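Local coordinates for protein CcbJ (Streptomyces caelestis, PDB 4HGZ) that is an S-adenosyl-L-methionine-dependent methyltransferase, probably one that transfers the methyl group to a nitrogen atom of its substrate, at residues L204-S209 against R227-Y232; T139-L144 against V168-P173. All blocks are in the same frame, centred on the assembly; numbering follows the deposited sequence.

Contact 1: L204-S209 against R227-Y232; sequences LAQTLS and RLRYAY
Gln206 and Tyr230 meet twice, once through backbone atoms and once through a side chain, and together they tie the open end of a beta hairpin. Tyr230 N donates to Gln206 O at 3.0 Å, nearly in line with the carbonyl. In return, Gln206 NE2 reaches Tyr230 O, also at 3.0 Å, with the acceptor lying in the plane of the amide. The Gln206 chain runs extended beyond CG, and on its way CB passes over one face of the Tyr230 ring, a CH-pi contact of 3.9 Å from CB to the ring centroid. Amide and ring planes are only 10° apart. The ring gets there because chi1 of 57° sets CG between the backbone N and carbonyl carbon of Tyr230, folding the phenol back toward Gln206. At the far end of the amide, Gln206 OE1 lies at the edge of the Tyr232 ring, the two planes almost perpendicular.

Farther along, Leu208 and Leu228 form an antiparallel hydrogen-bonded pair, with Leu208 N to Leu228 O at 2.9 Å and Leu228 N to Leu208 O at 2.8 Å. Their side chains share a face of the sheet and touch through their CD1 atoms. Thr207 and Ser209 pair with Arg229 and Arg227 on the other face, where Ser209 OG lies over the poorly ordered Arg227 guanidinium.

A second shell fixes the polar ends: Glu235 accepts from Gln206 NE2 and makes a salt bridge with Arg229, while Tyr230 OH is hydrogen-bonded to His201. Gln206 and Thr207, both opposite Asp202, form a G1 beta bulge. Strand 207-216 lies between strands 193-202 and 221-229 in the four-stranded antiparallel sheet, and Tyr232 occupies the N-cap position of helix 233-242 while its ring stacks on Tyr232 of the second subunit.

Contact 2: T139-L144 against V168-P173; sequences TLFCLL and VQCLNP
Phe141 presents one face of its ring to Cys170, whose SG lies 3.9 Å from the ring centroid and 23° off the ring normal, displaced toward the rim. This is a sulfur-aromatic contact, made over the ring and not at its edge. Both partners lean in by the same turn of chi1: in Phe141 (-69°) and in Cys170 (-51°) the gamma atom stands anti to the carbonyl carbon, beside the backbone N. Leu171 meets the same ring differently. Its carbonyl O lies in the ring plane at the edge, 3.7 Å from Phe141 CE2, while Leu171 CG approaches Phe141 CD2 at 4.2 Å.

Leu140, one residue earlier in the 3-10 turn 140-142, extends toward the strand with CG anti to its backbone N. Its CD2 methyl touches Val168 CG1 at 4.2 Å and comes near Cys170 SG.

Direct polar bonding between the two segments is replaced by one water, which accepts from Leu140 N at 3.1 Å and donates to Gln169 O at 2.9 Å. The 3-10 turn after strand 130-135 is thereby joined to the end of strand 164-171, in the buried core of the methyltransferase fold. Chemically, the contact is mainly apolar, with the sulfur set against the aromatic face and the carbonyl oxygen against a ring edge that is probably the more electropositive, while the water gives Leu140 N and Gln169 O a shared partner.

How the contacts relate
Contacts 1 and 2 illustrate how two sheets are joined: their centres are about 9 Å apart, and they share an interface. Arg229 N lies 2.8 Å from Phe141 O, a probable hydrogen bond that ties the last strand of the hairpin to the turn of 139-144. The Phe141 ring also packs on the backbone after that strand, with Phe141 CD2 3.6 Å from Tyr230 CA, and Pro173 packs against Tyr232. In the chain, contact 2 closes before contact 1 opens. The cofactor pocket is nearer contact 2: the side chain of Leu140 is about 8 Å from that of Phe120, which binds S-adenosyl-L-homocysteine (absent from this chain) in another structure, whereas contact 1 lies away from that pocket.

Contact 1: L204-S209 against R227-Y232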
loop_
_atom_site.group_PDB
_atom_site.type_symbol
_atom_site.label_atom_id
_atom_site.label_comp_id
_atom_site.label_asym_id
_atom_site.label_seq_id
_atom_site.Cartn_x
_atom_site.Cartn_y
_atom_site.Cartn_z
ATOM N N LEU C 204 11.892 6.086 -14.607
ATOM C CA LEU C 204 12.343 7.207 -15.442
ATOM C C LEU C 204 12.923 6.706 -16.768
ATOM O O LEU C 204 12.475 7.111 -17.830
ATOM C CB LEU C 204 13.357 8.073 -14.693
ATOM C CG LEU C 204 13.730 9.379 -15.385
ATOM C CD1 LEU C 204 12.504 10.004 -16.015
ATOM C CD2 LEU C 204 14.376 10.343 -14.412
ATOM N N ALA C 205 13.895 5.801 -16.705
ATOM C CA ALA C 205 14.437 5.188 -17.921
ATOM C C ALA C 205 13.473 4.172 -18.520
ATOM O O ALA C 205 13.670 3.723 -19.642
ATOM C CB ALA C 205 15.755 4.524 -17.630
ATOM N N GLN C 206 12.448 3.803 -17.753
ATOM C CA GLN C 206 11.486 2.784 -18.151
ATOM C C GLN C 206 12.136 1.432 -18.425
ATOM O O GLN C 206 11.825 0.752 -19.401
ATOM C CB GLN C 206 10.659 3.269 -19.338
ATOM C CG GLN C 206 9.938 4.568 -19.015
ATOM C CD GLN C 206 9.163 5.132 -20.189
ATOM O OE1 GLN C 206 8.766 6.294 -20.170
ATOM N NE2 GLN C 206 8.949 4.315 -21.222
ATOM N N THR C 207 13.031 1.035 -17.537
ATOM C CA THR C 207 13.684 -0.252 -17.669
ATOM C C THR C 207 13.284 -1.203 -16.569
ATOM O O THR C 207 12.933 -0.785 -15.461
ATOM C CB THR C 207 15.211 -0.114 -17.596
ATOM O OG1 THR C 207 15.566 0.600 -16.402
ATOM C CG2 THR C 207 15.725 0.637 -18.799
ATOM N N LEU C 208 13.360 -2.491 -16.888
ATOM C CA LEU C 208 13.316 -3.550 -15.889
ATOM C C LEU C 208 14.538 -4.433 -16.073
ATOM O O LEU C 208 14.887 -4.820 -17.194
ATOM C CB LEU C 208 12.070 -4.405 -16.054
ATOM C CG LEU C 208 10.759 -3.777 -15.646
ATOM C CD1 LEU C 208 9.644 -4.525 -16.348
ATOM C CD2 LEU C 208 10.618 -3.836 -14.122
ATOM N N SER C 209 15.187 -4.741 -14.964
ATOM C CA SER C 209 16.293 -5.666 -14.959
ATOM C C SER C 209 16.003 -6.685 -13.856
ATOM O O SER C 209 15.834 -6.329 -12.689
ATOM C CB SER C 209 17.595 -4.921 -14.699
ATOM O OG SER C 209 18.664 -5.830 -14.516
ATOM N N ARG C 227 16.346 -8.203 -19.214
ATOM C CA ARG C 227 16.237 -6.758 -19.178
ATOM C C ARG C 227 15.221 -6.334 -20.212
ATOM O O ARG C 227 15.239 -6.833 -21.321
ATOM C CB ARG C 227 17.573 -6.095 -19.524
ATOM C CG ARG C 227 18.703 -6.354 -18.543
ATOM C CD ARG C 227 19.953 -5.559 -18.912
ATOM N NE ARG C 227 21.002 -5.702 -17.902
ATOM C CZ ARG C 227 21.270 -4.801 -16.956
ATOM N NH1 ARG C 227 20.575 -3.670 -16.886
ATOM N NH2 ARG C 227 22.240 -5.027 -16.078
ATOM N N LEU C 228 14.338 -5.413 -19.840
ATOM C CA LEU C 228 13.385 -4.838 -20.778
ATOM C C LEU C 228 13.496 -3.320 -20.748
ATOM O O LEU C 228 13.856 -2.739 -19.729
ATOM C CB LEU C 228 11.948 -5.227 -20.397
ATOM C CG LEU C 228 11.639 -6.712 -20.244
ATOM C CD1 LEU C 228 10.285 -6.893 -19.603
ATOM C CD2 LEU C 228 11.707 -7.441 -21.581
ATOM N N ARG C 229 13.195 -2.679 -21.865
ATOM C CA ARG C 229 12.807 -1.283 -21.816
ATOM C C ARG C 229 11.405 -1.231 -22.351
ATOM O O ARG C 229 11.185 -1.556 -23.517
ATOM C CB ARG C 229 13.692 -0.337 -22.654
ATOM C CG ARG C 229 13.420 1.099 -22.215
ATOM C CD ARG C 229 13.444 2.148 -23.306
ATOM N NE ARG C 229 12.272 2.166 -24.177
ATOM C CZ ARG C 229 11.496 3.231 -24.372
ATOM N NH1 ARG C 229 11.735 4.371 -23.735
ATOM N NH2 ARG C 229 10.476 3.152 -25.210
ATOM N N TYR C 230 10.452 -0.826 -21.513
ATOM C CA TYR C 230 9.060 -0.822 -21.961
ATOM C C TYR C 230 8.654 0.541 -22.492
ATOM O O TYR C 230 9.341 1.538 -22.273
ATOM C CB TYR C 230 8.114 -1.266 -20.844
ATOM C CG TYR C 230 8.215 -0.447 -19.583
ATOM C CD1 TYR C 230 7.559 0.770 -19.467
ATOM C CD2 TYR C 230 8.965 -0.889 -18.508
ATOM C CE1 TYR C 230 7.654 1.526 -18.313
ATOM C CE2 TYR C 230 9.066 -0.135 -17.346
ATOM C CZ TYR C 230 8.409 1.069 -17.260
ATOM O OH TYR C 230 8.499 1.806 -16.113
ATOM N N ALA C 231 7.541 0.578 -23.210
ATOM C CA ALA C 231 6.984 1.845 -23.648
ATOM C C ALA C 231 5.538 1.930 -23.196
ATOM O O ALA C 231 4.852 0.914 -23.065
ATOM C CB ALA C 231 7.057 1.959 -25.137
ATOM N N TYR C 232 5.067 3.142 -22.955
ATOM C CA TYR C 232 3.664 3.320 -22.710
ATOM C C TYR C 232 2.947 3.326 -24.050
ATOM O O TYR C 232 3.514 3.753 -25.056
ATOM C CB TYR C 232 3.434 4.620 -21.984
ATOM C CG TYR C 232 3.802 4.578 -20.527
ATOM C CD1 TYR C 232 2.864 4.224 -19.563
ATOM C CD2 TYR C 232 5.075 4.916 -20.108
ATOM C CE1 TYR C 232 3.188 4.204 -18.232
ATOM C CE2 TYR C 232 5.405 4.906 -18.779
ATOM C CZ TYR C 232 4.459 4.555 -17.852
ATOM O OH TYR C 232 4.792 4.539 -16.536
#

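Contact 2: T139-L144 against V168-P173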
loop_
_atom_site.group_PDB
_atom_site.type_symbol
_atom_site.label_atom_id
_atom_site.label_comp_id
_atom_site.label_asym_id
_atom_site.label_seq_id
_atom_site.Cartn_x
_atom_site.Cartn_y
_atom_site.Cartn_z
ATOM N N THR C 139 9.068 -9.174 -26.822
ATOM C CA THR C 139 10.267 -9.247 -27.644
ATOM C C THR C 139 10.737 -7.844 -28.042
ATOM O O THR C 139 11.918 -7.511 -27.936
ATOM C CB THR C 139 10.073 -10.132 -28.873
ATOM O OG1 THR C 139 10.117 -11.499 -28.464
ATOM C CG2 THR C 139 11.201 -9.907 -29.878
ATOM N N LEU C 140 9.807 -7.010 -28.479
ATOM C CA LEU C 140 10.175 -5.662 -28.868
ATOM C C LEU C 140 10.878 -4.954 -27.732
ATOM O O LEU C 140 11.778 -4.156 -27.970
ATOM C CB LEU C 140 8.937 -4.865 -29.270
ATOM C CG LEU C 140 9.204 -3.402 -29.610
ATOM C CD1 LEU C 140 10.043 -3.312 -30.854
ATOM C CD2 LEU C 140 7.873 -2.665 -29.787
ATOM N N PHE C 141 10.458 -5.222 -26.495
ATOM C CA PHE C 141 11.008 -4.490 -25.344
ATOM C C PHE C 141 12.347 -5.057 -24.892
ATOM O O PHE C 141 12.878 -4.658 -23.857
ATOM C CB PHE C 141 10.024 -4.461 -24.172
ATOM C CG PHE C 141 8.798 -3.614 -24.418
ATOM C CD1 PHE C 141 8.745 -2.721 -25.479
ATOM C CD2 PHE C 141 7.704 -3.688 -23.567
ATOM C CE1 PHE C 141 7.608 -1.930 -25.696
ATOM C CE2 PHE C 141 6.563 -2.899 -23.778
ATOM C CZ PHE C 141 6.517 -2.019 -24.838
ATOM N N CYS C 142 12.878 -6.002 -25.657
ATOM C CA CYS C 142 14.206 -6.568 -25.390
ATOM C C CYS C 142 15.288 -5.643 -25.920
ATOM O O CYS C 142 16.431 -5.703 -25.488
ATOM C CB CYS C 142 14.347 -7.949 -26.043
ATOM S SG CYS C 142 13.432 -9.243 -25.148
ATOM N N LEU C 143 14.913 -4.792 -26.869
ATOM C CA LEU C 143 15.797 -3.761 -27.371
ATOM C C LEU C 143 15.857 -2.645 -26.330
ATOM O O LEU C 143 14.837 -2.054 -25.978
ATOM C CB LEU C 143 15.266 -3.255 -28.703
ATOM C CG LEU C 143 15.204 -4.385 -29.738
ATOM C CD1 LEU C 143 14.443 -3.988 -30.986
ATOM C CD2 LEU C 143 16.611 -4.819 -30.082
ATOM N N LEU C 144 17.050 -2.362 -25.825
ATOM C CA LEU C 144 17.162 -1.543 -24.624
ATOM C C LEU C 144 17.159 -0.031 -24.847
ATOM O O LEU C 144 17.858 0.698 -24.169
ATOM C CB LEU C 144 18.362 -1.977 -23.784
ATOM C CG LEU C 144 18.276 -3.448 -23.368
ATOM C CD1 LEU C 144 19.404 -3.838 -22.411
ATOM C CD2 LEU C 144 16.919 -3.706 -22.733
ATOM N N VAL C 168 2.585 -6.608 -32.217
ATOM C CA VAL C 168 3.417 -6.759 -31.030
ATOM C C VAL C 168 2.535 -7.050 -29.830
ATOM O O VAL C 168 1.381 -6.641 -29.780
ATOM C CB VAL C 168 4.221 -5.468 -30.689
ATOM C CG1 VAL C 168 5.007 -4.986 -31.883
ATOM C CG2 VAL C 168 3.299 -4.388 -30.232
ATOM N N GLN C 169 3.096 -7.748 -28.858
ATOM C CA GLN C 169 2.442 -7.977 -27.609
ATOM C C GLN C 169 3.405 -7.547 -26.534
ATOM O O GLN C 169 4.493 -8.109 -26.413
ATOM C CB GLN C 169 2.140 -9.460 -27.457
ATOM C CG GLN C 169 1.721 -9.874 -26.053
ATOM C CD GLN C 169 1.561 -11.362 -25.943
ATOM O OE1 GLN C 169 2.492 -12.130 -26.227
ATOM N NE2 GLN C 169 0.366 -11.792 -25.554
ATOM N N CYS C 170 3.003 -6.558 -25.747
ATOM C CA CYS C 170 3.890 -5.934 -24.770
ATOM C C CYS C 170 3.206 -5.726 -23.433
ATOM O O CYS C 170 2.006 -5.499 -23.377
ATOM C CB CYS C 170 4.327 -4.559 -25.270
ATOM S SG CYS C 170 4.983 -4.519 -26.905
ATOM N N LEU C 171 3.983 -5.762 -22.357
ATOM C CA LEU C 171 3.458 -5.419 -21.045
ATOM C C LEU C 171 2.897 -4.004 -21.069
ATOM O O LEU C 171 3.427 -3.123 -21.740
ATOM C CB LEU C 171 4.545 -5.552 -19.979
ATOM C CG LEU C 171 5.691 -4.548 -20.019
ATOM C CD1 LEU C 171 5.346 -3.352 -19.157
ATOM C CD2 LEU C 171 6.970 -5.202 -19.524
ATOM N N ASN C 172 1.803 -3.806 -20.348
ATOM C CA ASN C 172 1.107 -2.526 -20.298
ATOM C C ASN C 172 1.343 -1.927 -18.916
ATOM O O ASN C 172 0.764 -2.375 -17.930
ATOM C CB ASN C 172 -0.381 -2.779 -20.538
ATOM C CG ASN C 172 -1.244 -1.540 -20.332
ATOM O OD1 ASN C 172 -0.994 -0.483 -20.915
ATOM N ND2 ASN C 172 -2.300 -1.685 -19.523
ATOM N N PRO C 173 2.235 -0.934 -18.836
ATOM C CA PRO C 173 2.728 -0.417 -17.558
ATOM C C PRO C 173 1.617 -0.028 -16.569
ATOM O O PRO C 173 1.680 -0.416 -15.398
ATOM C CB PRO C 173 3.557 0.800 -17.967
ATOM C CG PRO C 173 3.947 0.540 -19.375
ATOM C CD PRO C 173 2.838 -0.246 -19.989
HETATM O O HOH W 1 6.807 -7.379 -28.006
#